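PDB 6R6K: ABC transporter substrate-binding protein from Pseudomonas aeruginosa, which binds ferrous iron and probably passes it, as a periplasmic component, to an ABC transporter. Local coordinates for residues 174-179 and 223-228; 190-195 and 217-222. All coordinates share one frame; numbering follows the deposited sequence.

Interaction 1. Residues 174-179 and 223-228; sequences ATIGGA and IFSEID. Unlike the reference sequence in segment 174-179: Gly177 (reference His). With EDO (1,2-ethanediol), chain Y; EDO (1,2-ethanediol), chain S.
With CG anti to the backbone N (chi1 178°) and the chain extended beyond it, the side chain of Glu226 reaches across to the turn after strand 172-176, and a chi3 of 104° swings the carboxylate to place OE2 beside that turn. OE2 lies 3.0 Å from Gly178 N and 3.1 Å from Ala179 N, while CG rests against the methyl of Ala179. An ethanediol, probably from the crystallisation liquor, bridges this corner: its O2 donates to Glu226 OE2 over 2.9 Å and accepts a nearly straight bond (168° at the hydrogen) from Gly178 N. Gly177 CA, at a position where the reference sequence has histidine, lies close to Glu226 OE2.

Before the turn, strands 174-176 and 223-225 run parallel. Phe224 N donates to Ala174 O (3.1 Å), Ile176 N to Phe224 O (3.0 Å) and Glu226 N to Ile176 O (3.0 Å), the last bond carrying the pairing into the loops. On one face of the sheet, Ala174 CB packs on Ile223 CG1 at 3.7 Å, and Ile176 CG1 leans over Ile223 CG2; Leu245 of the neighbouring strand adjoins both isoleucines. Thr175 and Phe224 occupy the other face, against Leu184. The Thr175 hydroxyl ties down the turn by donating to Gly177 O, 2.7 Å from OG1.

A buried parallel strand pairing with mostly apolar side chains thus ends in a polar corner, where Glu226 OE2 is gripped by the diol hydroxyl with two backbone nitrogens close by, and the Glu226 side chain also lies near a bound sodium ion.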
ATOM      1  N   ALA A 174      14.957  11.051   4.069  1.00 49.45           N
ATOM      2  CA  ALA A 174      15.409  10.418   2.835  1.00 48.35           C
ATOM      3  C   ALA A 174      14.794   9.014   2.807  1.00 48.50           C
ATOM      4  O   ALA A 174      14.238   8.564   3.824  1.00 44.20           O
ATOM      5  CB  ALA A 174      16.939  10.346   2.796  1.00 51.27           C
ATOM      6  N   THR A 175      14.831   8.349   1.636  1.00 45.73           N
ATOM      7  CA  THR A 175      14.284   6.996   1.510  1.00 42.16           C
ATOM      8  C   THR A 175      15.192   6.035   0.754  1.00 44.20           C
ATOM      9  O   THR A 175      16.011   6.454  -0.059  1.00 46.28           O
ATOM     10  CB  THR A 175      12.891   6.978   0.822  1.00 42.61           C
ATOM     11  OG1 THR A 175      13.039   7.184  -0.586  1.00 42.64           O
ATOM     12  CG2 THR A 175      11.897   7.940   1.430  1.00 40.77           C
ATOM     13  N   ILE A 176      14.972   4.738   0.977  1.00 36.49           N
ATOM     14  CA  ILE A 176      15.570   3.667   0.195  1.00 34.79           C
ATOM     15  C   ILE A 176      14.326   3.168  -0.525  1.00 36.32           C
ATOM     16  O   ILE A 176      13.408   2.650   0.117  1.00 34.16           O
ATOM     17  CB  ILE A 176      16.332   2.583   1.035  1.00 36.55           C
ATOM     18  CG1 ILE A 176      17.571   3.209   1.727  1.00 38.75           C
ATOM     19  CG2 ILE A 176      16.769   1.421   0.140  1.00 36.27           C
ATOM     20  CD1 ILE A 176      18.345   2.315   2.739  1.00 30.79           C
ATOM     21  N   GLY A 177      14.232   3.493  -1.805  1.00 32.78           N
ATOM     22  CA  GLY A 177      13.079   3.173  -2.629  1.00 31.43           C
ATOM     23  C   GLY A 177      11.907   4.135  -2.453  1.00 36.51           C
ATOM     24  O   GLY A 177      11.903   4.974  -1.554  1.00 36.62           O
ATOM     25  N   GLY A 178      10.873   3.948  -3.242  1.00 31.99           N
ATOM     26  CA  GLY A 178       9.703   4.816  -3.166  1.00 32.34           C
ATOM     27  C   GLY A 178       8.407   4.148  -2.773  1.00 35.47           C
ATOM     28  O   GLY A 178       7.350   4.614  -3.164  1.00 37.41           O
ATOM     29  N   ALA A 179       8.453   3.077  -1.980  1.00 29.87           N
ATOM     30  CA  ALA A 179       7.252   2.312  -1.601  1.00 26.72           C
ATOM     31  C   ALA A 179       6.218   3.073  -0.792  1.00 29.90           C
ATOM     32  O   ALA A 179       5.024   2.808  -0.920  1.00 27.74           O
ATOM     33  CB  ALA A 179       7.654   1.051  -0.867  1.00 25.95           C
ATOM     34  N   ILE A 223      15.697   7.859   7.837  1.00 45.12           N
ATOM     35  CA  ILE A 223      15.550   7.193   6.545  1.00 43.06           C
ATOM     36  C   ILE A 223      14.448   6.161   6.612  1.00 44.44           C
ATOM     37  O   ILE A 223      14.447   5.321   7.507  1.00 44.08           O
ATOM     38  CB  ILE A 223      16.921   6.638   6.006  1.00 47.02           C
ATOM     39  CG1 ILE A 223      17.703   7.722   5.256  1.00 50.99           C
ATOM     40  CG2 ILE A 223      16.782   5.425   5.096  1.00 43.05           C
ATOM     41  CD1 ILE A 223      18.605   8.390   6.034  1.00 59.17           C
ATOM     42  N   PHE A 224      13.484   6.250   5.681  1.00 38.77           N
ATOM     43  CA  PHE A 224      12.426   5.255   5.558  1.00 34.96           C
ATOM     44  C   PHE A 224      12.854   4.291   4.479  1.00 37.68           C
ATOM     45  O   PHE A 224      13.100   4.691   3.337  1.00 37.37           O
ATOM     46  CB  PHE A 224      11.038   5.875   5.297  1.00 34.92           C
ATOM     47  CG  PHE A 224      10.571   6.726   6.455  1.00 36.01           C
ATOM     48  CD1 PHE A 224      10.002   6.141   7.588  1.00 36.82           C
ATOM     49  CD2 PHE A 224      10.736   8.109   6.427  1.00 38.15           C
ATOM     50  CE1 PHE A 224       9.604   6.926   8.666  1.00 39.25           C
ATOM     51  CE2 PHE A 224      10.342   8.894   7.503  1.00 42.37           C
ATOM     52  CZ  PHE A 224       9.792   8.300   8.622  1.00 40.22           C
ATOM     53  N   SER A 225      12.980   3.023   4.852  1.00 33.00           N
ATOM     54  CA  SER A 225      13.446   1.992   3.946  1.00 32.75           C
ATOM     55  C   SER A 225      12.369   1.005   3.495  1.00 35.56           C
ATOM     56  O   SER A 225      11.648   0.394   4.293  1.00 34.00           O
ATOM     57  CB  SER A 225      14.648   1.260   4.556  1.00 35.21           C
ATOM     58  OG  SER A 225      15.181   0.277   3.685  1.00 39.82           O
ATOM     59  N   GLU A 226      12.328   0.823   2.180  1.00 35.23           N
ATOM     60  CA  GLU A 226      11.464  -0.117   1.446  1.00 34.18           C
ATOM     61  C   GLU A 226      11.989  -1.543   1.792  1.00 35.59           C
ATOM     62  O   GLU A 226      11.230  -2.502   1.899  1.00 34.69           O
ATOM     63  CB  GLU A 226      11.650   0.199  -0.052  1.00 35.89           C
ATOM     64  CG  GLU A 226      10.915  -0.635  -1.068  1.00 47.88           C
ATOM     65  CD  GLU A 226      11.141  -0.085  -2.456  1.00 59.79           C
ATOM     66  OE1 GLU A 226      11.940  -0.684  -3.202  1.00 53.57           O
ATOM     67  OE2 GLU A 226      10.541   0.961  -2.791  1.00 61.50           O
ATOM     68  N   ILE A 227      13.293  -1.650   1.983  1.00 32.28           N
ATOM     69  CA  ILE A 227      13.949  -2.893   2.317  1.00 30.51           C
ATOM     70  C   ILE A 227      13.993  -3.037   3.823  1.00 35.89           C
ATOM     71  O   ILE A 227      14.607  -2.235   4.528  1.00 36.52           O
ATOM     72  CB  ILE A 227      15.349  -2.949   1.667  1.00 33.72           C
ATOM     73  CG1 ILE A 227      15.243  -2.867   0.113  1.00 32.86           C
ATOM     74  CG2 ILE A 227      16.134  -4.181   2.187  1.00 31.08           C
ATOM     75  CD1 ILE A 227      16.635  -2.928  -0.602  1.00 49.36           C
ATOM     76  N   ASP A 228      13.363  -4.088   4.307  1.00 33.14           N
ATOM     77  CA  ASP A 228      13.300  -4.357   5.726  1.00 33.96           C
ATOM     78  C   ASP A 228      14.486  -5.228   6.171  1.00 38.13           C
ATOM     79  O   ASP A 228      14.388  -6.446   6.249  1.00 36.27           O
ATOM     80  CB  ASP A 228      11.926  -4.963   6.024  1.00 36.19           C
ATOM     81  CG  ASP A 228      11.597  -5.038   7.475  1.00 50.38           C
ATOM     82  OD1 ASP A 228      12.197  -4.259   8.268  1.00 51.53           O
ATOM     83  OD2 ASP A 228      10.771  -5.876   7.833  1.00 56.68           O
TER
HETATM   84  C1  EDO Y 423      10.809   0.820  -7.698  1.00 65.85           C
HETATM   85  O1  EDO Y 423      11.467   0.394  -8.898  1.00 64.86           O
HETATM   86  C2  EDO Y 423      11.789   0.813  -6.476  1.00 62.50           C
HETATM   87  O2  EDO Y 423      11.318   1.719  -5.485  1.00 59.65           O
HETATM   88  C1  EDO S 417       3.097  -1.293  -3.824  1.00 69.34           C
HETATM   89  O1  EDO S 417       4.138  -1.430  -4.789  1.00 70.79           O
HETATM   90  C2  EDO S 417       3.609  -0.467  -2.605  1.00 65.60           C
HETATM   91  O2  EDO S 417       4.073   0.804  -3.047  1.00 60.51           O

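Interaction 2. Residues 190-195 and 217-222; sequences EVTAVV and ALDVKV
Apolar packing centres on Leu218, whose two methyls reach Ala193 and Val195, two residues apart on strand 190-195. Its CD2 presses on the methyl of Ala193 at 3.6 Å, and CD1 approaches Val195 CG2 more loosely at 4.2 Å. CG lies anti to the carbonyl carbon (chi1 -60°), and a chi2 of 173° carries CD1 outward, anti to CA, toward Val195, while CD2 branches off to Ala193. Val195 also touches Gln214 and Leu215 of helix 205-216, the helix that leads into 217-222.

A second group of contacts joins polar atoms to methyls. Thr192 and Val220 lie alongside one another, pointing opposite ways, with Val220 CG1 sitting 3.3 Å from Thr192 OG1 and 3.8 Å from Thr192 CB. The methyl of Thr192, on the other branch, comes 3.5 Å from Asp219 OD1, the two side chains meeting at a slant.

The charged and hydroxyl groups find their polar partners on the intervening strand 172-176: Asp219 OD1 forms a salt bridge with Arg172, and Thr192 OG1 makes a weak hydrogen bond to Val173 O.

This is the return leg of a beta-alpha-beta crossover, in which the chain leaves edge strand 190-195, runs through helix 205-216 and passes over strand 172-176 to enter strand 222-225. The two segments therefore meet by side chains alone, with alpha carbons no nearer than 7.6 Å (Thr192 CA to Val220 CA). Van der Waals packing of aliphatic groups carries the contact, and its polar atoms are directed to the strand between.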
ATOM      1  N   GLU A 190       9.401  15.865   3.640  1.00 58.32           N
ATOM      2  CA  GLU A 190      10.237  16.330   2.529  1.00 60.30           C
ATOM      3  C   GLU A 190      11.348  15.328   2.266  1.00 61.96           C
ATOM      4  O   GLU A 190      12.269  15.211   3.069  1.00 61.79           O
ATOM      5  CB  GLU A 190      10.840  17.736   2.808  1.00 66.35           C
ATOM      6  CG  GLU A 190       9.854  18.811   3.272  1.00 87.74           C
ATOM      7  CD  GLU A 190       8.763  19.300   2.325  1.00117.86           C
ATOM      8  OE1 GLU A 190       8.866  19.058   1.099  1.00126.39           O
ATOM      9  OE2 GLU A 190       7.805  19.942   2.817  1.00105.18           O
ATOM     10  N   VAL A 191      11.261  14.621   1.137  1.00 57.40           N
ATOM     11  CA  VAL A 191      12.239  13.612   0.740  1.00 56.62           C
ATOM     12  C   VAL A 191      13.431  14.292   0.006  1.00 65.31           C
ATOM     13  O   VAL A 191      13.313  14.708  -1.156  1.00 65.84           O
ATOM     14  CB  VAL A 191      11.609  12.409  -0.034  1.00 56.41           C
ATOM     15  CG1 VAL A 191      12.626  11.304  -0.238  1.00 54.59           C
ATOM     16  CG2 VAL A 191      10.385  11.840   0.692  1.00 53.43           C
ATOM     17  N   THR A 192      14.555  14.426   0.742  1.00 63.89           N
ATOM     18  CA  THR A 192      15.857  15.011   0.376  1.00 67.06           C
ATOM     19  C   THR A 192      16.502  14.291  -0.815  1.00 69.12           C
ATOM     20  O   THR A 192      17.002  14.943  -1.735  1.00 71.96           O
ATOM     21  CB  THR A 192      16.749  14.998   1.641  1.00 80.18           C
ATOM     22  OG1 THR A 192      16.211  15.935   2.565  1.00 85.36           O
ATOM     23  CG2 THR A 192      18.218  15.315   1.378  1.00 88.47           C
ATOM     24  N   ALA A 193      16.517  12.947  -0.768  1.00 61.46           N
ATOM     25  CA  ALA A 193      17.085  12.045  -1.778  1.00 58.77           C
ATOM     26  C   ALA A 193      16.468  10.675  -1.668  1.00 55.77           C
ATOM     27  O   ALA A 193      15.962  10.302  -0.606  1.00 50.97           O
ATOM     28  CB  ALA A 193      18.586  11.927  -1.590  1.00 61.33           C
ATOM     29  N   VAL A 194      16.482   9.937  -2.780  1.00 54.01           N
ATOM     30  CA  VAL A 194      16.005   8.555  -2.848  1.00 51.69           C
ATOM     31  C   VAL A 194      17.187   7.662  -3.250  1.00 55.21           C
ATOM     32  O   VAL A 194      17.733   7.772  -4.358  1.00 56.36           O
ATOM     33  CB  VAL A 194      14.694   8.271  -3.643  1.00 54.99           C
ATOM     34  CG1 VAL A 194      14.552   9.134  -4.894  1.00 57.49           C
ATOM     35  CG2 VAL A 194      14.534   6.784  -3.968  1.00 52.59           C
ATOM     36  N   VAL A 195      17.599   6.818  -2.305  1.00 48.93           N
ATOM     37  CA  VAL A 195      18.658   5.841  -2.479  1.00 48.37           C
ATOM     38  C   VAL A 195      18.020   4.605  -3.134  1.00 50.48           C
ATOM     39  O   VAL A 195      17.001   4.096  -2.662  1.00 46.31           O
ATOM     40  CB  VAL A 195      19.391   5.537  -1.150  1.00 51.11           C
ATOM     41  CG1 VAL A 195      20.561   4.596  -1.374  1.00 50.45           C
ATOM     42  CG2 VAL A 195      19.868   6.822  -0.481  1.00 53.50           C
ATOM     43  N   ALA A 217      26.715  10.522   3.056  1.00 68.05           N
ATOM     44  CA  ALA A 217      26.771  11.677   2.165  1.00 70.90           C
ATOM     45  C   ALA A 217      25.528  12.604   2.323  1.00 76.12           C
ATOM     46  O   ALA A 217      25.567  13.760   1.898  1.00 78.78           O
ATOM     47  CB  ALA A 217      26.883  11.190   0.727  1.00 70.88           C
ATOM     48  N   LEU A 218      24.447  12.096   2.945  1.00 70.45           N
ATOM     49  CA  LEU A 218      23.185  12.819   3.171  1.00 70.29           C
ATOM     50  C   LEU A 218      23.226  13.700   4.431  1.00 79.79           C
ATOM     51  O   LEU A 218      24.013  13.422   5.344  1.00 80.90           O
ATOM     52  CB  LEU A 218      21.970  11.847   3.194  1.00 64.89           C
ATOM     53  CG  LEU A 218      21.730  11.020   1.924  1.00 65.56           C
ATOM     54  CD1 LEU A 218      20.653  10.004   2.126  1.00 61.66           C
ATOM     55  CD2 LEU A 218      21.370  11.887   0.748  1.00 67.70           C
ATOM     56  N   ASP A 219      22.375  14.758   4.471  1.00 78.42           N
ATOM     57  CA  ASP A 219      22.306  15.707   5.589  1.00 81.99           C
ATOM     58  C   ASP A 219      21.126  15.454   6.557  1.00 81.48           C
ATOM     59  O   ASP A 219      20.912  16.226   7.498  1.00 84.35           O
ATOM     60  CB  ASP A 219      22.311  17.169   5.075  1.00 88.94           C
ATOM     61  CG  ASP A 219      21.319  17.511   3.965  1.00103.76           C
ATOM     62  OD1 ASP A 219      20.289  16.792   3.830  1.00100.93           O
ATOM     63  OD2 ASP A 219      21.562  18.505   3.240  1.00114.21           O
ATOM     64  N   VAL A 220      20.390  14.370   6.334  1.00 71.63           N
ATOM     65  CA  VAL A 220      19.229  13.944   7.130  1.00 67.98           C
ATOM     66  C   VAL A 220      19.608  12.824   8.116  1.00 69.80           C
ATOM     67  O   VAL A 220      20.616  12.143   7.901  1.00 69.08           O
ATOM     68  CB  VAL A 220      18.045  13.547   6.211  1.00 67.09           C
ATOM     69  CG1 VAL A 220      17.663  14.708   5.308  1.00 68.50           C
ATOM     70  CG2 VAL A 220      18.386  12.314   5.378  1.00 63.75           C
ATOM     71  N   LYS A 221      18.827  12.652   9.199  1.00 65.39           N
ATOM     72  CA  LYS A 221      19.119  11.617  10.203  1.00 64.34           C
ATOM     73  C   LYS A 221      18.113  10.470  10.148  1.00 63.16           C
ATOM     74  O   LYS A 221      18.403   9.391  10.653  1.00 61.25           O
ATOM     75  CB  LYS A 221      19.201  12.199  11.632  1.00 70.38           C
ATOM     76  CG  LYS A 221      20.305  13.237  11.864  1.00100.32           C
ATOM     77  CD  LYS A 221      21.703  12.645  12.080  1.00115.89           C
ATOM     78  CE  LYS A 221      22.726  13.740  12.282  1.00133.74           C
ATOM     79  NZ  LYS A 221      24.037  13.200  12.730  1.00144.21           N
ATOM     80  N   VAL A 222      16.932  10.700   9.548  1.00 57.25           N
ATOM     81  CA  VAL A 222      15.868   9.692   9.433  1.00 52.64           C
ATOM     82  C   VAL A 222      15.749   9.188   8.001  1.00 51.79           C
ATOM     83  O   VAL A 222      15.714   9.986   7.065  1.00 52.60           O
ATOM     84  CB  VAL A 222      14.515  10.200  10.021  1.00 56.54           C
ATOM     85  CG1 VAL A 222      13.337   9.300   9.640  1.00 52.07           C
ATOM     86  CG2 VAL A 222      14.613  10.342  11.536  1.00 58.51           C
TER

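Interactions 1 and 2 belong to the same parallel sheet, with strand 172-176 between strands 190-195 and 222-225, and their centres lie 10 Å apart. Probable backbone hydrogen bonds join them directly, from Val195 N to Thr175 O (2.8 Å) and from Gly177 N to Val195 O (3.0 Å). Ala174 CB, packed in interaction 1, also touches Val220 CG2 of interaction 2 at 3.6 Å. The two contacts differ in their distance from bound sodium: in interaction 1 the side chain of Glu226 is about 3 Å from a sodium ion, whereas in interaction 2 the side chain of Val195 is about 13 Å from one.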